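PDB 4RTB: HydG protein from Carboxydothermus hydrogenoformans, which is a radical S-adenosylmethionine lyase that carries an iron-sulfur cluster and makes carbon monoxide and cyanide for the maturation of [FeFe]-hydrogenase. Local coordinates for residues 332-337 / 379-384; 344-349 / 373-378. All coordinates share one frame; numbering follows the deposited sequence.

Interaction 1 of 2, residues 332-337 / 379-384; sequences LRDELV and VEVLID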
ATOM      1  N   LEU A 332       5.820   0.361  15.948  1.00 83.84           N
ATOM      2  CA  LEU A 332       4.458   0.470  15.452  1.00 82.16           C
ATOM      3  C   LEU A 332       4.321  -0.226  14.110  1.00 75.67           C
ATOM      4  O   LEU A 332       3.325  -0.895  13.851  1.00 74.90           O
ATOM      5  CB  LEU A 332       4.042   1.930  15.321  1.00 77.53           C
ATOM      6  CG  LEU A 332       2.645   2.074  14.722  1.00 74.47           C
ATOM      7  CD1 LEU A 332       1.586   1.770  15.767  1.00 72.07           C
ATOM      8  CD2 LEU A 332       2.451   3.453  14.139  1.00 77.78           C
ATOM      9  N   ARG A 333       5.331  -0.049  13.265  1.00 69.23           N
ATOM     10  CA  ARG A 333       5.390  -0.670  11.947  1.00 69.37           C
ATOM     11  C   ARG A 333       5.088  -2.167  12.011  1.00 76.62           C
ATOM     12  O   ARG A 333       4.187  -2.662  11.319  1.00 82.47           O
ATOM     13  CB  ARG A 333       6.770  -0.422  11.325  1.00 66.64           C
ATOM     14  CG  ARG A 333       6.950  -0.918   9.904  1.00 65.80           C
ATOM     15  CD  ARG A 333       8.111  -1.896   9.813  1.00 74.51           C
ATOM     16  NE  ARG A 333       9.422  -1.264   9.932  1.00 78.81           N
ATOM     17  CZ  ARG A 333      10.499  -1.878  10.414  1.00 93.70           C
ATOM     18  NH1 ARG A 333      10.416  -3.134  10.834  1.00 96.66           N
ATOM     19  NH2 ARG A 333      11.659  -1.238  10.487  1.00 99.90           N
ATOM     20  N   ASP A 334       5.814  -2.883  12.863  1.00 73.25           N
ATOM     21  CA  ASP A 334       5.647  -4.330  12.932  1.00 74.33           C
ATOM     22  C   ASP A 334       4.389  -4.742  13.704  1.00 67.35           C
ATOM     23  O   ASP A 334       3.895  -5.860  13.538  1.00 69.28           O
ATOM     24  CB  ASP A 334       6.898  -4.966  13.535  1.00 88.96           C
ATOM     25  CG  ASP A 334       8.128  -4.740  12.672  1.00 97.63           C
ATOM     26  OD1 ASP A 334       9.248  -4.666  13.217  1.00109.70           O
ATOM     27  OD2 ASP A 334       7.969  -4.626  11.440  1.00 89.58           O
ATOM     28  N   GLU A 335       3.861  -3.841  14.531  1.00 63.50           N
ATOM     29  CA  GLU A 335       2.542  -4.056  15.124  1.00 63.44           C
ATOM     30  C   GLU A 335       1.488  -4.031  14.017  1.00 72.59           C
ATOM     31  O   GLU A 335       0.579  -4.863  13.987  1.00 73.73           O
ATOM     32  CB  GLU A 335       2.222  -2.998  16.188  1.00 68.54           C
ATOM     33  CG  GLU A 335       2.116  -3.552  17.610  1.00 79.54           C
ATOM     34  CD  GLU A 335       1.160  -2.760  18.492  1.00 85.28           C
ATOM     35  OE1 GLU A 335       1.433  -1.572  18.766  1.00 85.67           O
ATOM     36  OE2 GLU A 335       0.131  -3.333  18.913  1.00 85.77           O
ATOM     37  N   LEU A 336       1.625  -3.075  13.103  1.00 70.27           N
ATOM     38  CA  LEU A 336       0.722  -2.958  11.966  1.00 65.73           C
ATOM     39  C   LEU A 336       0.865  -4.174  11.059  1.00 67.28           C
ATOM     40  O   LEU A 336      -0.123  -4.652  10.497  1.00 68.52           O
ATOM     41  CB  LEU A 336       0.994  -1.668  11.188  1.00 67.93           C
ATOM     42  CG  LEU A 336       0.794  -0.374  11.981  1.00 64.19           C
ATOM     43  CD1 LEU A 336       1.292   0.830  11.197  1.00 59.02           C
ATOM     44  CD2 LEU A 336      -0.665  -0.199  12.377  1.00 61.78           C
ATOM     45  N   VAL A 337       2.088  -4.678  10.921  1.00 68.64           N
ATOM     46  CA  VAL A 337       2.291  -5.914  10.174  1.00 72.54           C
ATOM     47  C   VAL A 337       1.554  -7.064  10.872  1.00 75.74           C
ATOM     48  O   VAL A 337       0.925  -7.892  10.210  1.00 74.33           O
ATOM     49  CB  VAL A 337       3.792  -6.256  10.010  1.00 69.19           C
ATOM     50  CG1 VAL A 337       3.961  -7.593   9.311  1.00 64.93           C
ATOM     51  CG2 VAL A 337       4.505  -5.156   9.233  1.00 61.02           C
ATOM     52  N   VAL A 379      15.434  -5.968   7.649  1.00 71.33           N
ATOM     53  CA  VAL A 379      15.236  -7.394   7.406  1.00 69.70           C
ATOM     54  C   VAL A 379      15.624  -8.172   8.654  1.00 75.61           C
ATOM     55  O   VAL A 379      14.948  -9.125   9.041  1.00 78.63           O
ATOM     56  CB  VAL A 379      16.054  -7.894   6.197  0.76 66.83           C
ATOM     57  CG1 VAL A 379      16.133  -9.412   6.187  1.00 64.75           C
ATOM     58  CG2 VAL A 379      15.444  -7.386   4.902  1.00 66.74           C
ATOM     59  N   GLU A 380      16.718  -7.748   9.277  1.00 78.40           N
ATOM     60  CA  GLU A 380      17.153  -8.291  10.558  1.00 76.71           C
ATOM     61  C   GLU A 380      16.035  -8.163  11.593  1.00 71.35           C
ATOM     62  O   GLU A 380      15.614  -9.153  12.207  1.00 74.18           O
ATOM     63  CB  GLU A 380      18.408  -7.558  11.030  1.00 78.90           C
ATOM     64  CG  GLU A 380      19.441  -8.408  11.742  1.00 79.42           C
ATOM     65  CD  GLU A 380      20.762  -7.675  11.899  1.00 85.56           C
ATOM     66  OE1 GLU A 380      20.869  -6.530  11.406  1.00 83.76           O
ATOM     67  OE2 GLU A 380      21.692  -8.241  12.509  1.00 94.72           O
ATOM     68  N   VAL A 381      15.549  -6.937  11.768  1.00 65.22           N
ATOM     69  CA  VAL A 381      14.477  -6.669  12.718  1.00 63.37           C
ATOM     70  C   VAL A 381      13.238  -7.513  12.425  1.00 70.30           C
ATOM     71  O   VAL A 381      12.666  -8.112  13.334  1.00 74.43           O
ATOM     72  CB  VAL A 381      14.083  -5.179  12.721  1.00 61.50           C
ATOM     73  CG1 VAL A 381      12.977  -4.923  13.733  1.00 63.95           C
ATOM     74  CG2 VAL A 381      15.296  -4.312  13.024  1.00 55.82           C
ATOM     75  N   LEU A 382      12.834  -7.567  11.159  1.00 77.83           N
ATOM     76  CA  LEU A 382      11.678  -8.365  10.762  1.00 76.68           C
ATOM     77  C   LEU A 382      11.870  -9.830  11.119  1.00 69.97           C
ATOM     78  O   LEU A 382      10.957 -10.481  11.632  1.00 67.45           O
ATOM     79  CB  LEU A 382      11.413  -8.234   9.260  1.00 72.28           C
ATOM     80  CG  LEU A 382      10.734  -6.952   8.780  1.00 74.40           C
ATOM     81  CD1 LEU A 382      10.496  -7.007   7.279  1.00 74.25           C
ATOM     82  CD2 LEU A 382       9.432  -6.734   9.525  1.00 75.06           C
ATOM     83  N   ILE A 383      13.063 -10.343  10.851  1.00 64.76           N
ATOM     84  CA  ILE A 383      13.344 -11.749  11.069  1.00 69.17           C
ATOM     85  C   ILE A 383      13.367 -12.057  12.564  1.00 80.36           C
ATOM     86  O   ILE A 383      13.102 -13.189  12.973  1.00 80.89           O
ATOM     87  CB  ILE A 383      14.680 -12.166  10.402  1.00 71.17           C
ATOM     88  CG1 ILE A 383      14.543 -13.532   9.735  1.00 85.03           C
ATOM     89  CG2 ILE A 383      15.836 -12.164  11.396  1.00 67.36           C
ATOM     90  CD1 ILE A 383      15.822 -14.016   9.108  1.00 96.13           C
ATOM     91  N   ASP A 384      13.658 -11.047  13.381  1.00 83.16           N
ATOM     92  CA  ASP A 384      13.653 -11.244  14.827  1.00 80.19           C
ATOM     93  C   ASP A 384      12.244 -11.163  15.415  1.00 76.63           C
ATOM     94  O   ASP A 384      11.963 -11.777  16.444  1.00 83.01           O
ATOM     95  CB  ASP A 384      14.571 -10.232  15.512  1.00 86.57           C
ATOM     96  CG  ASP A 384      15.877 -10.854  15.975  1.00 98.95           C
ATOM     97  OD1 ASP A 384      15.985 -11.197  17.173  1.00102.46           O
ATOM     98  OD2 ASP A 384      16.792 -11.005  15.139  1.00 99.91           O
TER
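Leu382 reaches from helix 375-384 to the carboxylate of Asp334 on helix 330-339, its CD2 methyl meeting both Asp334 and Arg333. The CD2 of Leu382 lies 3.2 Å from OD2 of Asp334 and 4.0 Å from NH1 of Arg333, approaching the guanidinium obliquely. With CG beside its own backbone N (chi1 -77°), Leu382 carries CD2 across toward the other helix. Val381, one residue earlier, lies against the other carboxylate oxygen: its CG1 is 3.8 Å from OD1 of Asp334, and the two side chains cross at about a right angle. Arg333 and Asp334 are paired with each other. NH1 of Arg333 donates to OD2 of Asp334 over 2.9 Å in a salt bridge; the oxygen is met on its syn side but somewhat out of the carboxylate plane, while lying close to the guanidinium plane. The Arg333 chain bends at chi2 and chi3 to bring its end there. OD1 of Asp334 has a weak, long ion pair with Lys385. The short helix segments cross at -51° with their axes 11.4 Å apart. Two aliphatic side chains thus pack against a largely buried ion pair formed within one helix, so the contact between the helices is one of van der Waals packing.

Interaction 2 of 2, residues 344-349 / 373-378; sequences MSAASR and RSLAEI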
ATOM      1  N   MET A 344       5.075  -3.470   2.425  1.00 63.04           N
ATOM      2  CA  MET A 344       5.847  -2.452   3.126  1.00 71.79           C
ATOM      3  C   MET A 344       6.930  -1.807   2.268  1.00 79.91           C
ATOM      4  O   MET A 344       7.545  -2.464   1.429  1.00 86.95           O
ATOM      5  CB  MET A 344       6.497  -3.065   4.359  1.00 82.08           C
ATOM      6  CG  MET A 344       5.964  -2.560   5.674  1.00 80.48           C
ATOM      7  SD  MET A 344       6.856  -3.387   6.992  1.00114.81           S
ATOM      8  CE  MET A 344       8.544  -3.095   6.462  1.00 98.12           C
ATOM      9  N   SER A 345       7.171  -0.521   2.502  1.00 83.39           N
ATOM     10  CA  SER A 345       8.263   0.183   1.843  1.00 88.16           C
ATOM     11  C   SER A 345       9.487   0.205   2.752  1.00 92.88           C
ATOM     12  O   SER A 345       9.468   0.821   3.818  1.00101.67           O
ATOM     13  CB  SER A 345       7.848   1.607   1.477  1.00 89.54           C
ATOM     14  OG  SER A 345       7.681   2.401   2.638  1.00 92.61           O
ATOM     15  N   ALA A 346      10.547  -0.475   2.330  1.00 84.09           N
ATOM     16  CA  ALA A 346      11.759  -0.554   3.127  1.00 74.61           C
ATOM     17  C   ALA A 346      12.920   0.145   2.437  1.00 76.95           C
ATOM     18  O   ALA A 346      13.090   0.028   1.222  1.00 82.58           O
ATOM     19  CB  ALA A 346      12.111  -1.999   3.411  1.00 77.22           C
ATOM     20  N   ALA A 347      13.713   0.867   3.222  1.00 81.31           N
ATOM     21  CA  ALA A 347      14.874   1.598   2.714  1.00 80.83           C
ATOM     22  C   ALA A 347      14.469   2.566   1.605  1.00 83.85           C
ATOM     23  O   ALA A 347      15.255   2.870   0.703  1.00 83.44           O
ATOM     24  CB  ALA A 347      15.937   0.637   2.217  1.00 77.80           C
ATOM     25  N   SER A 348      13.242   3.071   1.705  1.00 85.20           N
ATOM     26  CA  SER A 348      12.636   3.897   0.661  1.00 82.62           C
ATOM     27  C   SER A 348      13.317   5.262   0.496  1.00 82.27           C
ATOM     28  O   SER A 348      13.647   5.929   1.486  1.00 74.80           O
ATOM     29  CB  SER A 348      11.153   4.104   0.960  1.00 87.93           C
ATOM     30  OG  SER A 348      10.957   4.913   2.101  1.00 98.02           O
ATOM     31  N   ARG A 349      13.539   5.672  -0.752  1.00 90.97           N
ATOM     32  CA  ARG A 349      13.949   7.046  -1.017  1.00 94.86           C
ATOM     33  C   ARG A 349      12.736   7.762  -1.611  1.00 90.09           C
ATOM     34  O   ARG A 349      12.136   7.295  -2.585  1.00 95.23           O
ATOM     35  CB  ARG A 349      15.125   7.140  -1.985  1.00 96.48           C
ATOM     36  CG  ARG A 349      16.353   6.383  -1.553  1.00 96.81           C
ATOM     37  CD  ARG A 349      16.830   6.792  -0.187  1.00 98.61           C
ATOM     38  NE  ARG A 349      18.049   6.102   0.201  1.00103.89           N
ATOM     39  CZ  ARG A 349      19.163   6.732   0.540  1.00108.21           C
ATOM     40  NH1 ARG A 349      19.204   8.062   0.527  1.00112.38           N
ATOM     41  NH2 ARG A 349      20.228   6.032   0.895  1.00106.23           N
ATOM     42  N   ARG A 373      17.023   4.468   6.293  1.00158.94           N
ATOM     43  CA  ARG A 373      17.418   3.241   6.980  1.00146.96           C
ATOM     44  C   ARG A 373      17.737   2.124   5.986  1.00133.96           C
ATOM     45  O   ARG A 373      17.161   2.065   4.901  1.00135.64           O
ATOM     46  CB  ARG A 373      16.328   2.789   7.958  1.00149.32           C
ATOM     47  CG  ARG A 373      14.937   2.659   7.358  1.00149.33           C
ATOM     48  CD  ARG A 373      14.020   1.875   8.289  1.00148.86           C
ATOM     49  NE  ARG A 373      12.760   2.566   8.551  1.00148.45           N
ATOM     50  CZ  ARG A 373      12.292   2.831   9.768  1.00148.48           C
ATOM     51  NH1 ARG A 373      12.977   2.458  10.841  1.00152.50           N
ATOM     52  NH2 ARG A 373      11.137   3.465   9.912  1.00145.87           N
ATOM     53  N   SER A 374      18.657   1.239   6.366  1.00117.91           N
ATOM     54  CA  SER A 374      19.157   0.209   5.456  1.00106.45           C
ATOM     55  C   SER A 374      18.272  -1.029   5.407  1.00101.47           C
ATOM     56  O   SER A 374      17.735  -1.454   6.424  1.00100.24           O
ATOM     57  CB  SER A 374      20.574  -0.203   5.848  1.00103.28           C
ATOM     58  OG  SER A 374      20.997  -1.323   5.092  1.00102.76           O
ATOM     59  N   LEU A 375      18.151  -1.614   4.218  1.00 93.97           N
ATOM     60  CA  LEU A 375      17.294  -2.779   4.003  1.00 83.80           C
ATOM     61  C   LEU A 375      17.694  -3.966   4.877  1.00 83.03           C
ATOM     62  O   LEU A 375      16.834  -4.619   5.475  1.00 79.90           O
ATOM     63  CB  LEU A 375      17.317  -3.188   2.528  1.00 74.35           C
ATOM     64  CG  LEU A 375      16.520  -4.440   2.149  1.00 62.53           C
ATOM     65  CD1 LEU A 375      15.037  -4.248   2.429  1.00 52.25           C
ATOM     66  CD2 LEU A 375      16.749  -4.808   0.689  1.00 66.55           C
ATOM     67  N   ALA A 376      18.995  -4.237   4.952  1.00 82.95           N
ATOM     68  CA  ALA A 376      19.506  -5.347   5.752  1.00 76.95           C
ATOM     69  C   ALA A 376      19.099  -5.221   7.219  1.00 81.24           C
ATOM     70  O   ALA A 376      18.737  -6.211   7.856  1.00 86.55           O
ATOM     71  CB  ALA A 376      21.019  -5.433   5.631  1.00 69.20           C
ATOM     72  N   GLU A 377      19.156  -4.001   7.744  1.00 79.52           N
ATOM     73  CA  GLU A 377      18.755  -3.736   9.121  1.00 79.75           C
ATOM     74  C   GLU A 377      17.300  -4.116   9.373  1.00 79.16           C
ATOM     75  O   GLU A 377      17.000  -4.876  10.295  1.00 86.71           O
ATOM     76  CB  GLU A 377      18.976  -2.262   9.471  1.00 88.88           C
ATOM     77  CG  GLU A 377      20.337  -1.971  10.085  1.00103.16           C
ATOM     78  CD  GLU A 377      20.689  -0.495  10.069  1.00115.25           C
ATOM     79  OE1 GLU A 377      19.793   0.342  10.320  1.00116.42           O
ATOM     80  OE2 GLU A 377      21.865  -0.172   9.799  1.00122.45           O
ATOM     81  N   ILE A 378      16.396  -3.597   8.548  1.00 76.05           N
ATOM     82  CA  ILE A 378      14.976  -3.842   8.755  1.00 74.73           C
ATOM     83  C   ILE A 378      14.628  -5.300   8.471  1.00 73.19           C
ATOM     84  O   ILE A 378      13.644  -5.812   8.999  1.00 75.42           O
ATOM     85  CB  ILE A 378      14.095  -2.907   7.885  1.00 75.66           C
ATOM     86  CG1 ILE A 378      13.592  -3.617   6.627  1.00 79.41           C
ATOM     87  CG2 ILE A 378      14.837  -1.624   7.541  1.00 70.60           C
ATOM     88  CD1 ILE A 378      12.100  -3.861   6.629  1.00 79.00           C
TER
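In the biotin and thiamin synthesis associated region of HydG, the chain leaves strand 343-345 of the parallel sheet and its next residues pack against the start of helix 375-384. Ala347 comes nearest in backbone terms, its CA 5.2 Å from that of Leu375. It takes a left-handed conformation (phi 56°, psi 31°) just past the end of the strand, and its backbone lies against the residues that lead into the helix: CA of Ala347 makes a CA-H...O contact with the carbonyl O of Arg373 at 3.2 Å, while its CB rests 3.7 Å from the backbone N of Leu375. Ser374, between these two, occupies the N-cap position. Toward the strand the contact is apolar. The CB of Ala346 rests against two side chains one helical turn apart, 3.8 Å from CD1 of Leu375 and 3.7 Å from CD1 of Ile378. Leu375 holds its CG anti to the backbone N, which brings CD1 over to Ala346. Met344, in the strand itself, meets Ile378 tip to tip, CE to CD1 at 3.6 Å; its chain turns at the last torsion, chi3 51°, to present the methyl. Ile378 therefore touches both Met344 and Ala346. Met344 and Ala346 bond through their backbones to strand 95-105, which runs parallel beside them. Met144 of helix 131-144 touches Ala347 and Leu375, His146 just beyond that helix hydrogen-bonds to the carbonyl O of Ala346, and helix 330-339 packs on Met344 and Arg373.

In the fold
From the N-terminal side, the chain runs through helix 330-339, enters strand 343-345, follows a long connection in which no helix or strand is modelled, and returns in helix 375-384. Interaction 2 closes the shorter loop, 344-349 with 373-378, and is nested inside the longer one closed by interaction 1, 332-337 with 379-384. Both use helix 375-384, its first turn for the strand end and its later turns for the preceding helix. Their centres lie 11 Å apart and they touch: CD of Arg333 is 3.4 Å from SD of Met344, NH2 of Arg333 packs on CB of Ile378, and the guanidinium groups of Arg333 and Arg373 come close. Together they join a strand of the parallel sheet to the helices before and after it.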